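Local coordinates for protein formiminoglutamase (Trypanosoma cruzi, PDB 4MYK) that hydrolyses N-formimino-L-glutamate to L-glutamate and formamide as an arginase-like manganese metalloenzyme, at residues A[67-72]-A[77-82]; A[106-109]-A[114-117]; A[210-215]-A[258-263]; A[222-227]-A[266-271]. The protein carries 1 engineered substitution. All blocks are in the same frame, centred on the assembly; numbering follows the deposited sequence.

Interaction 1: A[67-72]-A[77-82]; sequences GSVNNL and DASHLK
Asn70 and Asp77 face each other as a non-hydrogen-bonded pair in a short antiparallel hairpin formed by strands 70-71 and 76-77. The Asp77 side chain can be followed outward. Its CB lies 3.8 Å from Asn70 CG, at the root of the amide. Next comes CG, which stands 3.9 Å from the same Asn70 CG. The amide and carboxylate planes are only 18° apart, and the two flat groups stack, although the side chains as a whole cross at about a right angle. With CG anti to the backbone N (chi1 -176°), the carboxylate is carried alongside Asn70 and also brought within reach of Ser79, two residues on. At the tip, OD1 sits 3.8 Å from Asn70 CB and is gripped by two donors from Ser79. The Ser79 backbone N donates at 2.8 Å from well above the carboxylate plane, closing an Asx turn, while Ser79 OG makes a short 2.5 Å bond to the syn lone pair of Asp77 OD1. These two bonds fix the rotation of the carboxylate. Ser79 OG is then positioned 3.4 Å from Val69 CG2, which comes up beside it from the other segment. In the backbone, Ala78 N donates to Val69 O at 2.9 Å. From Ala78 the chain folds through a type I turn to Leu81. The hairpin lies against helix 290-306, where Leu304 meets Asn71 and Ala78, while Ala192 of a second subunit packs on Asn70, and the turn leads into strand 83-88 at the margin of the parallel sheet.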
loop_
_atom_site.group_PDB
_atom_site.type_symbol
_atom_site.label_atom_id
_atom_site.label_comp_id
_atom_site.label_asym_id
_atom_site.label_seq_id
_atom_site.Cartn_x
_atom_site.Cartn_y
_atom_site.Cartn_z
ATOM N N GLY A 67 19.902 9.043 -0.199
ATOM C CA GLY A 67 20.748 7.904 0.126
ATOM C C GLY A 67 22.008 8.151 0.938
ATOM O O GLY A 67 23.073 8.346 0.370
ATOM N N SER A 68 21.905 8.106 2.259
ATOM C CA SER A 68 23.084 8.274 3.095
ATOM C C SER A 68 24.158 7.235 2.765
ATOM O O SER A 68 23.908 6.034 2.853
ATOM C CB SER A 68 22.704 8.197 4.577
ATOM O OG SER A 68 21.752 9.193 4.910
ATOM N N VAL A 69 25.352 7.701 2.383
ATOM C CA VAL A 69 26.459 6.799 2.032
ATOM C C VAL A 69 26.855 5.863 3.180
ATOM O O VAL A 69 27.217 4.708 2.952
ATOM C CB VAL A 69 27.700 7.563 1.528
ATOM C CG1 VAL A 69 27.319 8.440 0.351
ATOM C CG2 VAL A 69 28.303 8.401 2.634
ATOM N N ASN A 70 26.781 6.352 4.414
ATOM C CA ASN A 70 26.929 5.454 5.548
ATOM C C ASN A 70 25.588 5.171 6.183
ATOM O O ASN A 70 24.956 6.064 6.748
ATOM C CB ASN A 70 27.893 6.007 6.585
ATOM C CG ASN A 70 28.326 4.957 7.594
ATOM O OD1 ASN A 70 27.977 3.778 7.484
ATOM N ND2 ASN A 70 29.102 5.385 8.580
ATOM N N ASN A 71 25.157 3.920 6.061
ATOM C CA ASN A 71 23.868 3.484 6.555
ATOM C C ASN A 71 24.079 2.679 7.824
ATOM O O ASN A 71 24.629 1.578 7.790
ATOM C CB ASN A 71 23.166 2.635 5.497
ATOM C CG ASN A 71 21.774 2.196 5.923
ATOM O OD1 ASN A 71 21.567 1.736 7.042
ATOM N ND2 ASN A 71 20.811 2.331 5.020
ATOM N N LEU A 72 23.640 3.226 8.946
ATOM C CA LEU A 72 23.918 2.597 10.225
ATOM C C LEU A 72 22.850 1.622 10.641
ATOM O O LEU A 72 22.971 0.956 11.663
ATOM C CB LEU A 72 24.127 3.647 11.300
ATOM C CG LEU A 72 25.575 4.128 11.267
ATOM C CD1 LEU A 72 25.640 5.621 11.501
ATOM C CD2 LEU A 72 26.432 3.340 12.263
ATOM N N ASP A 77 29.072 1.135 5.013
ATOM C CA ASP A 77 29.572 2.415 4.568
ATOM C C ASP A 77 30.033 2.271 3.132
ATOM O O ASP A 77 30.922 1.480 2.837
ATOM C CB ASP A 77 30.737 2.858 5.450
ATOM C CG ASP A 77 31.253 4.251 5.099
ATOM O OD1 ASP A 77 30.672 4.902 4.213
ATOM O OD2 ASP A 77 32.240 4.694 5.723
ATOM N N ALA A 78 29.417 3.037 2.239
ATOM C CA ALA A 78 29.745 2.984 0.810
ATOM C C ALA A 78 30.627 4.157 0.412
ATOM O O ALA A 78 30.839 4.407 -0.776
ATOM C CB ALA A 78 28.464 2.963 -0.050
ATOM N N SER A 79 31.138 4.866 1.418
ATOM C CA SER A 79 31.937 6.071 1.218
ATOM C C SER A 79 33.116 5.869 0.277
ATOM O O SER A 79 33.593 6.826 -0.332
ATOM C CB SER A 79 32.427 6.610 2.562
ATOM O OG SER A 79 31.344 7.138 3.306
ATOM N N HIS A 80 33.578 4.627 0.154
ATOM C CA HIS A 80 34.766 4.335 -0.652
ATOM C C HIS A 80 34.500 4.147 -2.157
ATOM O O HIS A 80 35.438 4.128 -2.953
ATOM C CB HIS A 80 35.527 3.126 -0.084
ATOM C CG HIS A 80 34.945 1.802 -0.468
ATOM N ND1 HIS A 80 34.031 1.130 0.318
ATOM C CD2 HIS A 80 35.151 1.019 -1.552
ATOM C CE1 HIS A 80 33.698 -0.005 -0.268
ATOM N NE2 HIS A 80 34.362 -0.096 -1.408
ATOM N N LEU A 81 33.233 4.004 -2.545
ATOM C CA LEU A 81 32.898 3.743 -3.940
ATOM C C LEU A 81 32.911 5.037 -4.728
ATOM O O LEU A 81 32.675 6.108 -4.173
ATOM C CB LEU A 81 31.518 3.095 -4.060
ATOM C CG LEU A 81 31.343 1.624 -3.690
ATOM C CD1 LEU A 81 29.885 1.203 -3.835
ATOM C CD2 LEU A 81 32.232 0.757 -4.544
ATOM N N LYS A 82 33.198 4.936 -6.022
ATOM C CA LYS A 82 33.078 6.077 -6.924
ATOM C C LYS A 82 32.049 5.773 -7.988
ATOM O O LYS A 82 32.098 4.725 -8.628
ATOM C CB LYS A 82 34.423 6.448 -7.570
ATOM C CG LYS A 82 35.371 7.192 -6.637
ATOM C CD LYS A 82 36.739 7.335 -7.254
ATOM C CE LYS A 82 37.171 6.032 -7.899
ATOM N NZ LYS A 82 36.926 4.827 -7.034
#

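Interaction 2: A[106-109]-A[114-117]; sequences FTVL and FPFV
The carbonyl oxygen of Pro115, whose ring packs against Val108 and Leu109, is taken up by the backbone of Met277 on the adjoining strand 274-280. The proline nitrogen carries no hydrogen to give, and an apolar methyl lies against it: Val108 CG1 rests 3.8 Å from Pro115 N and 4.0 Å from Phe114 C. CG1 gets there because it stands anti to the Val108 backbone N (chi1 175°), extending from the helix toward the strand; the same methyl is 4.0 Å from Pro115 CG. Helix 94-110 is the connecting helix of a beta-alpha-beta crossover in the arginase/deacetylase alpha/beta fold: it links strand 83-88 to strand 114-119 past the intervening strand 32-37, and the contact marks the point where the chain turns from the helix back into the sheet. Leu109 reaches the ring differently. Its CB does not aim at the strand, yet the branch swings inward, bringing CD2 to 3.6 Å from Pro115 CG and 3.8 Å from Pro115 CD. The leucine and proline side chains meet at about a right angle, and Pro115 CG is thus touched by both helix residues. Leu109 is backed by Met132 and Ala135 of helix 125-135, and Val105 of helix 94-110 also borders the proline. Phe114 sends its CB away from helix 94-110, and its ring meets Phe302 and, edge-to-face, Phe306 of helix 290-306.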
loop_
_atom_site.group_PDB
_atom_site.type_symbol
_atom_site.label_atom_id
_atom_site.label_comp_id
_atom_site.label_asym_id
_atom_site.label_seq_id
_atom_site.Cartn_x
_atom_site.Cartn_y
_atom_site.Cartn_z
ATOM N N PHE A 106 28.938 -2.615 -23.081
ATOM C CA PHE A 106 30.039 -3.547 -23.312
ATOM C C PHE A 106 31.385 -2.965 -22.909
ATOM O O PHE A 106 32.163 -3.612 -22.209
ATOM C CB PHE A 106 30.119 -3.989 -24.766
ATOM C CG PHE A 106 31.344 -4.812 -25.058
ATOM C CD1 PHE A 106 31.403 -6.147 -24.683
ATOM C CD2 PHE A 106 32.451 -4.244 -25.670
ATOM C CE1 PHE A 106 32.530 -6.905 -24.927
ATOM C CE2 PHE A 106 33.581 -5.004 -25.922
ATOM C CZ PHE A 106 33.619 -6.336 -25.548
ATOM N N THR A 107 31.658 -1.745 -23.360
ATOM C CA THR A 107 32.906 -1.072 -23.016
ATOM C C THR A 107 33.106 -0.994 -21.499
ATOM O O THR A 107 34.169 -1.346 -20.997
ATOM C CB THR A 107 33.019 0.326 -23.688
ATOM O OG1 THR A 107 32.052 1.223 -23.131
ATOM C CG2 THR A 107 32.786 0.217 -25.185
ATOM N N VAL A 108 32.077 -0.563 -20.767
ATOM C CA VAL A 108 32.148 -0.528 -19.302
ATOM C C VAL A 108 32.419 -1.924 -18.741
ATOM O O VAL A 108 33.226 -2.094 -17.827
ATOM C CB VAL A 108 30.864 0.058 -18.647
ATOM C CG1 VAL A 108 30.951 -0.041 -17.141
ATOM C CG2 VAL A 108 30.678 1.498 -19.041
ATOM N N LEU A 109 31.732 -2.912 -19.311
ATOM C CA LEU A 109 31.907 -4.313 -18.940
ATOM C C LEU A 109 33.332 -4.784 -19.227
ATOM O O LEU A 109 34.007 -5.334 -18.357
ATOM C CB LEU A 109 30.919 -5.206 -19.700
ATOM C CG LEU A 109 29.454 -5.292 -19.267
ATOM C CD1 LEU A 109 28.718 -6.281 -20.165
ATOM C CD2 LEU A 109 29.358 -5.704 -17.809
ATOM N N PHE A 114 31.192 -1.587 -13.468
ATOM C CA PHE A 114 29.817 -2.085 -13.376
ATOM C C PHE A 114 28.810 -1.101 -13.975
ATOM O O PHE A 114 28.633 0.011 -13.461
ATOM C CB PHE A 114 29.448 -2.409 -11.923
ATOM C CG PHE A 114 28.085 -3.032 -11.758
ATOM C CD1 PHE A 114 26.940 -2.261 -11.811
ATOM C CD2 PHE A 114 27.958 -4.392 -11.530
ATOM C CE1 PHE A 114 25.700 -2.834 -11.659
ATOM C CE2 PHE A 114 26.720 -4.971 -11.370
ATOM C CZ PHE A 114 25.589 -4.191 -11.436
ATOM N N PRO A 115 28.134 -1.517 -15.059
ATOM C CA PRO A 115 27.134 -0.681 -15.726
ATOM C C PRO A 115 25.749 -0.790 -15.069
ATOM O O PRO A 115 25.242 -1.901 -14.854
ATOM C CB PRO A 115 27.070 -1.278 -17.139
ATOM C CG PRO A 115 27.830 -2.576 -17.082
ATOM C CD PRO A 115 28.177 -2.858 -15.656
ATOM N N PHE A 116 25.150 0.357 -14.753
ATOM C CA PHE A 116 23.745 0.404 -14.343
ATOM C C PHE A 116 22.978 1.262 -15.339
ATOM O O PHE A 116 23.302 2.444 -15.537
ATOM C CB PHE A 116 23.594 0.965 -12.924
ATOM C CG PHE A 116 22.166 1.293 -12.546
ATOM C CD1 PHE A 116 21.349 0.335 -11.970
ATOM C CD2 PHE A 116 21.647 2.569 -12.757
ATOM C CE1 PHE A 116 20.035 0.641 -11.618
ATOM C CE2 PHE A 116 20.339 2.879 -12.401
ATOM C CZ PHE A 116 19.537 1.912 -11.833
ATOM N N VAL A 117 21.975 0.672 -15.979
ATOM C CA VAL A 117 21.248 1.366 -17.035
ATOM C C VAL A 117 19.858 1.748 -16.558
ATOM O O VAL A 117 19.051 0.887 -16.207
ATOM C CB VAL A 117 21.140 0.507 -18.314
ATOM C CG1 VAL A 117 20.495 1.312 -19.453
ATOM C CG2 VAL A 117 22.519 -0.017 -18.730
#

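Interaction 3: A[210-215]-A[258-263]; sequences EVRKKG and AQEAFD
Arg212 and Glu260 carry this contact almost alone, as a salt bridge between helix 208-214 and the first turns of helix 258-270. Its tight part is the meeting of two flat charged groups. Glu260 OE2 lies over one face of the guanidinium, 3.2 Å from Arg212 CZ, and OE1 reaches Arg212 NH1 at 2.9 Å. That hydrogen bond is weak, bent to 123°, because the carboxylate comes from above the guanidinium with the planes 38° apart. The attraction is therefore probably more electrostatic than directional. Arg212 arrives there by bending at chi2 and chi3, whereas Glu260 extends straight beyond CG toward the partner helix. The stronger polar partner of Glu260 OE1 is the backbone N of Ser257, just before the helix.

Away from the ion pair the helices are loosely apposed. Val211 aims its CB at helix 258-270, but its side chain stops 5.6 Å short of the 258-263 segment; Ala216 and Ala219 of helix 216-227 and Leu256 touch Val211 instead. Arg212 lies on the exposed side, where solvent would be expected to screen the pair. On the far flank of helix 258-270, Ala258 and Gln259 pack on Val254 of a second subunit. The bond from Ser257 N to a glutamate three residues on is the side-chain-to-backbone half of a capping box, and Glu260 thus combines helix N-terminal capping with a surface bridge between helices.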
loop_
_atom_site.group_PDB
_atom_site.type_symbol
_atom_site.label_atom_id
_atom_site.label_comp_id
_atom_site.label_asym_id
_atom_site.label_seq_id
_atom_site.Cartn_x
_atom_site.Cartn_y
_atom_site.Cartn_z
ATOM N N GLU A 210 5.333 -17.751 -5.211
ATOM C CA GLU A 210 6.417 -18.561 -4.670
ATOM C C GLU A 210 7.557 -17.701 -4.108
ATOM O O GLU A 210 8.138 -18.033 -3.067
ATOM C CB GLU A 210 6.904 -19.574 -5.712
ATOM C CG GLU A 210 8.221 -19.255 -6.362
ATOM C CD GLU A 210 8.655 -20.350 -7.330
ATOM O OE1 GLU A 210 7.836 -20.739 -8.209
ATOM O OE2 GLU A 210 9.812 -20.822 -7.201
ATOM N N VAL A 211 7.859 -16.589 -4.776
ATOM C CA VAL A 211 8.806 -15.610 -4.227
ATOM C C VAL A 211 8.328 -15.161 -2.837
ATOM O O VAL A 211 9.093 -15.103 -1.874
ATOM C CB VAL A 211 8.947 -14.368 -5.147
ATOM C CG1 VAL A 211 9.760 -13.272 -4.472
ATOM C CG2 VAL A 211 9.565 -14.747 -6.484
ATOM N N ARG A 212 7.040 -14.848 -2.751
ATOM C CA ARG A 212 6.437 -14.400 -1.513
ATOM C C ARG A 212 6.421 -15.535 -0.495
ATOM O O ARG A 212 6.615 -15.297 0.697
ATOM C CB ARG A 212 5.024 -13.889 -1.770
ATOM C CG ARG A 212 4.936 -12.741 -2.766
ATOM C CD ARG A 212 3.866 -11.778 -2.305
ATOM N NE ARG A 212 4.174 -11.397 -0.934
ATOM C CZ ARG A 212 4.771 -10.259 -0.594
ATOM N NH1 ARG A 212 5.073 -9.357 -1.537
ATOM N NH2 ARG A 212 5.037 -10.015 0.693
ATOM N N LYS A 213 6.205 -16.760 -0.974
ATOM C CA LYS A 213 6.200 -17.943 -0.122
ATOM C C LYS A 213 7.551 -18.150 0.564
ATOM O O LYS A 213 7.602 -18.389 1.777
ATOM C CB LYS A 213 5.846 -19.181 -0.945
ATOM C CG LYS A 213 5.189 -20.313 -0.175
ATOM C CD LYS A 213 5.248 -21.595 -1.007
ATOM C CE LYS A 213 4.976 -21.321 -2.501
ATOM N NZ LYS A 213 5.733 -22.204 -3.461
ATOM N N LYS A 214 8.633 -18.039 -0.210
ATOM C CA LYS A 214 9.997 -18.257 0.296
ATOM C C LYS A 214 10.616 -17.058 1.001
ATOM O O LYS A 214 11.524 -17.215 1.801
ATOM C CB LYS A 214 10.942 -18.642 -0.837
ATOM C CG LYS A 214 10.535 -19.846 -1.645
ATOM C CD LYS A 214 11.668 -20.228 -2.581
ATOM C CE LYS A 214 11.200 -21.142 -3.690
ATOM N NZ LYS A 214 12.319 -21.403 -4.638
ATOM N N GLY A 215 10.142 -15.860 0.689
ATOM C CA GLY A 215 10.849 -14.651 1.056
ATOM C C GLY A 215 11.583 -14.209 -0.189
ATOM O O GLY A 215 12.206 -15.025 -0.863
ATOM N N ALA A 258 8.044 -2.327 -1.830
ATOM C CA ALA A 258 9.243 -1.512 -1.930
ATOM C C ALA A 258 10.382 -2.093 -1.073
ATOM O O ALA A 258 11.514 -2.184 -1.538
ATOM C CB ALA A 258 8.936 -0.027 -1.562
ATOM N N GLN A 259 10.077 -2.509 0.157
ATOM C CA GLN A 259 11.089 -3.117 1.036
ATOM C C GLN A 259 11.723 -4.375 0.429
ATOM O O GLN A 259 12.932 -4.580 0.522
ATOM C CB GLN A 259 10.495 -3.451 2.408
ATOM C CG GLN A 259 11.545 -3.772 3.470
ATOM C CD GLN A 259 12.595 -2.669 3.605
ATOM O OE1 GLN A 259 12.278 -1.529 3.955
ATOM N NE2 GLN A 259 13.848 -3.007 3.335
ATOM N N GLU A 260 10.895 -5.222 -0.175
ATOM C CA GLU A 260 11.390 -6.415 -0.857
ATOM C C GLU A 260 12.334 -6.026 -1.984
ATOM O O GLU A 260 13.417 -6.596 -2.116
ATOM C CB GLU A 260 10.228 -7.236 -1.410
ATOM C CG GLU A 260 9.393 -7.909 -0.342
ATOM C CD GLU A 260 8.193 -8.603 -0.939
ATOM O OE1 GLU A 260 7.570 -8.013 -1.852
ATOM O OE2 GLU A 260 7.878 -9.737 -0.508
ATOM N N ALA A 261 11.915 -5.049 -2.783
ATOM C CA ALA A 261 12.733 -4.517 -3.862
ATOM C C ALA A 261 14.103 -4.070 -3.347
ATOM O O ALA A 261 15.134 -4.490 -3.873
ATOM C CB ALA A 261 12.015 -3.371 -4.550
ATOM N N PHE A 262 14.112 -3.225 -2.318
ATOM C CA PHE A 262 15.352 -2.770 -1.693
ATOM C C PHE A 262 16.197 -3.954 -1.235
ATOM O O PHE A 262 17.387 -4.034 -1.543
ATOM C CB PHE A 262 15.062 -1.914 -0.467
ATOM C CG PHE A 262 14.325 -0.656 -0.767
ATOM C CD1 PHE A 262 14.075 -0.280 -2.073
ATOM C CD2 PHE A 262 13.878 0.156 0.263
ATOM C CE1 PHE A 262 13.390 0.889 -2.349
ATOM C CE2 PHE A 262 13.198 1.320 0.001
ATOM C CZ PHE A 262 12.951 1.694 -1.309
ATOM N N ASP A 263 15.580 -4.857 -0.480
ATOM C CA ASP A 263 16.271 -6.039 0.014
ATOM C C ASP A 263 16.873 -6.875 -1.114
ATOM O O ASP A 263 17.954 -7.447 -0.956
ATOM C CB ASP A 263 15.328 -6.902 0.846
ATOM C CG ASP A 263 14.991 -6.280 2.194
ATOM O OD1 ASP A 263 15.406 -5.138 2.452
ATOM O OD2 ASP A 263 14.308 -6.943 2.996
#

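Interaction 4: A[222-227]-A[266-271]; sequences DAFGLT and FLAGKT
Phe224 of helix 216-227 packs on Leu267, Ala268 and Thr271 at the C-terminal end of helix 258-270, the helix of the beta-alpha-beta crossover that joins the neighbouring parallel strands 231-236 and 274-280. The phenyl ring does the reaching. With CG beside the backbone N and anti to the carbonyl carbon (chi1 -67°), it projects across the groove between the helices and leads with the side bearing CD2, CE2 and CZ. Leu267 CG lies at the ring edge, near its plane, 4.2 Å from Phe224 CE2. Ala268 approaches obliquely, with its CA 3.9 Å from Phe224 CE2 and its CB 4.1 Å from Phe224 CZ. Thr271 comes up by Phe224 CD2, its OG1 3.9 Å and its CG2 4.0 Å from that carbon, so the aromatic carbon rests against both branches of the threonine. The hydroxyl is already committed: Thr271 OG1 donates over 2.9 Å, from above the carbonyl plane, to Leu267 O, in the last turn of the helix that Thr271 follows. Phe224 also touches Ile143 of strand 141-145, which places the ring between the helices and the sheet. Leu267 in turn meets Val217, Leu220 and Glu221 on helix 216-227, continuing the interface along that helix. The join thus rests on apolar packing, and the threonine proton is spent on the end of the preceding helix, which is consistent with the hydroxyl lying against an aromatic ring rather than a polar group.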
loop_
_atom_site.group_PDB
_atom_site.type_symbol
_atom_site.label_atom_id
_atom_site.label_comp_id
_atom_site.label_asym_id
_atom_site.label_seq_id
_atom_site.Cartn_x
_atom_site.Cartn_y
_atom_site.Cartn_z
ATOM N N ASP A 222 18.111 -18.248 -4.624
ATOM C CA ASP A 222 17.859 -19.409 -5.456
ATOM C C ASP A 222 18.077 -19.045 -6.922
ATOM O O ASP A 222 18.708 -19.800 -7.670
ATOM C CB ASP A 222 16.426 -19.932 -5.234
ATOM C CG ASP A 222 16.244 -20.640 -3.878
ATOM O OD1 ASP A 222 17.203 -20.705 -3.085
ATOM O OD2 ASP A 222 15.131 -21.137 -3.605
ATOM N N ALA A 223 17.554 -17.886 -7.320
ATOM C CA ALA A 223 17.631 -17.424 -8.704
ATOM C C ALA A 223 19.078 -17.221 -9.176
ATOM O O ALA A 223 19.422 -17.588 -10.302
ATOM C CB ALA A 223 16.797 -16.139 -8.903
ATOM N N PHE A 224 19.923 -16.644 -8.321
ATOM C CA PHE A 224 21.341 -16.468 -8.668
ATOM C C PHE A 224 22.109 -17.801 -8.709
ATOM O O PHE A 224 23.144 -17.924 -9.370
ATOM C CB PHE A 224 22.031 -15.501 -7.708
ATOM C CG PHE A 224 21.546 -14.096 -7.821
ATOM C CD1 PHE A 224 21.098 -13.607 -9.036
ATOM C CD2 PHE A 224 21.545 -13.252 -6.713
ATOM C CE1 PHE A 224 20.658 -12.301 -9.142
ATOM C CE2 PHE A 224 21.096 -11.942 -6.816
ATOM C CZ PHE A 224 20.661 -11.468 -8.030
ATOM N N GLY A 225 21.596 -18.789 -7.984
ATOM C CA GLY A 225 22.132 -20.130 -8.050
ATOM C C GLY A 225 21.941 -20.696 -9.438
ATOM O O GLY A 225 22.818 -21.369 -9.965
ATOM N N LEU A 226 20.783 -20.409 -10.023
ATOM C CA LEU A 226 20.445 -20.827 -11.379
ATOM C C LEU A 226 21.162 -20.003 -12.457
ATOM O O LEU A 226 21.707 -20.553 -13.409
ATOM C CB LEU A 226 18.924 -20.762 -11.587
ATOM C CG LEU A 226 18.069 -21.764 -10.803
ATOM C CD1 LEU A 226 16.607 -21.372 -10.805
ATOM C CD2 LEU A 226 18.261 -23.161 -11.367
ATOM N N THR A 227 21.159 -18.684 -12.317
ATOM C CA THR A 227 21.833 -17.838 -13.292
ATOM C C THR A 227 23.361 -17.988 -13.206
ATOM O O THR A 227 24.046 -18.069 -14.212
ATOM C CB THR A 227 21.434 -16.371 -13.121
ATOM O OG1 THR A 227 21.807 -15.931 -11.810
ATOM C CG2 THR A 227 19.931 -16.208 -13.292
ATOM N N PHE A 266 19.926 -4.957 -2.592
ATOM C CA PHE A 266 21.065 -5.138 -1.701
ATOM C C PHE A 266 21.744 -6.498 -1.924
ATOM O O PHE A 266 22.972 -6.581 -1.996
ATOM C CB PHE A 266 20.643 -4.995 -0.244
ATOM C CG PHE A 266 21.806 -4.916 0.721
ATOM C CD1 PHE A 266 22.409 -6.068 1.201
ATOM C CD2 PHE A 266 22.290 -3.689 1.145
ATOM C CE1 PHE A 266 23.479 -5.991 2.089
ATOM C CE2 PHE A 266 23.354 -3.608 2.030
ATOM C CZ PHE A 266 23.951 -4.756 2.499
ATOM N N LEU A 267 20.951 -7.562 -2.030
ATOM C CA LEU A 267 21.506 -8.890 -2.283
ATOM C C LEU A 267 22.304 -8.880 -3.580
ATOM O O LEU A 267 23.462 -9.284 -3.600
ATOM C CB LEU A 267 20.397 -9.959 -2.331
ATOM C CG LEU A 267 20.760 -11.417 -2.672
ATOM C CD1 LEU A 267 21.694 -12.024 -1.640
ATOM C CD2 LEU A 267 19.491 -12.261 -2.804
ATOM N N ALA A 268 21.677 -8.403 -4.653
ATOM C CA ALA A 268 22.316 -8.306 -5.958
ATOM C C ALA A 268 23.657 -7.580 -5.865
ATOM O O ALA A 268 24.651 -7.993 -6.471
ATOM C CB ALA A 268 21.385 -7.599 -6.945
ATOM N N GLY A 269 23.672 -6.491 -5.104
ATOM C CA GLY A 269 24.865 -5.673 -4.955
ATOM C C GLY A 269 26.016 -6.402 -4.286
ATOM O O GLY A 269 27.166 -6.280 -4.709
ATOM N N LYS A 270 25.706 -7.162 -3.241
ATOM C CA LYS A 270 26.724 -7.910 -2.504
ATOM C C LYS A 270 27.113 -9.216 -3.212
ATOM O O LYS A 270 28.096 -9.862 -2.842
ATOM C CB LYS A 270 26.238 -8.202 -1.082
ATOM C CG LYS A 270 25.142 -9.235 -1.014
ATOM C CD LYS A 270 24.547 -9.288 0.365
ATOM C CE LYS A 270 25.596 -9.652 1.395
ATOM N NZ LYS A 270 25.773 -11.132 1.510
ATOM N N THR A 271 26.337 -9.589 -4.230
ATOM C CA THR A 271 26.548 -10.829 -4.992
ATOM C C THR A 271 27.511 -10.589 -6.148
ATOM O O THR A 271 27.138 -9.982 -7.146
ATOM C CB THR A 271 25.210 -11.390 -5.541
ATOM O OG1 THR A 271 24.439 -11.914 -4.454
ATOM C CG2 THR A 271 25.452 -12.498 -6.559
#

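Overall arrangement
Interactions 2 and 4 are buried and apolar: interaction 2 packs a helix on strand 114-119 of the parallel sheet, and interaction 4 packs two helices on each other. Interaction 3 is a surface ion pair, and interaction 1, partly buried, relies on backbone pairing and a stacked amide and carboxylate; both have a second subunit within reach. Interactions 3 and 4 share helix 258-270, are centred about 13 Å apart, and are joined directly by the salt bridge of Lys214 NZ with Asp222 OD2, 3.0 Å long. Interactions 2 and 3 lie on opposite sides of the chain's centre.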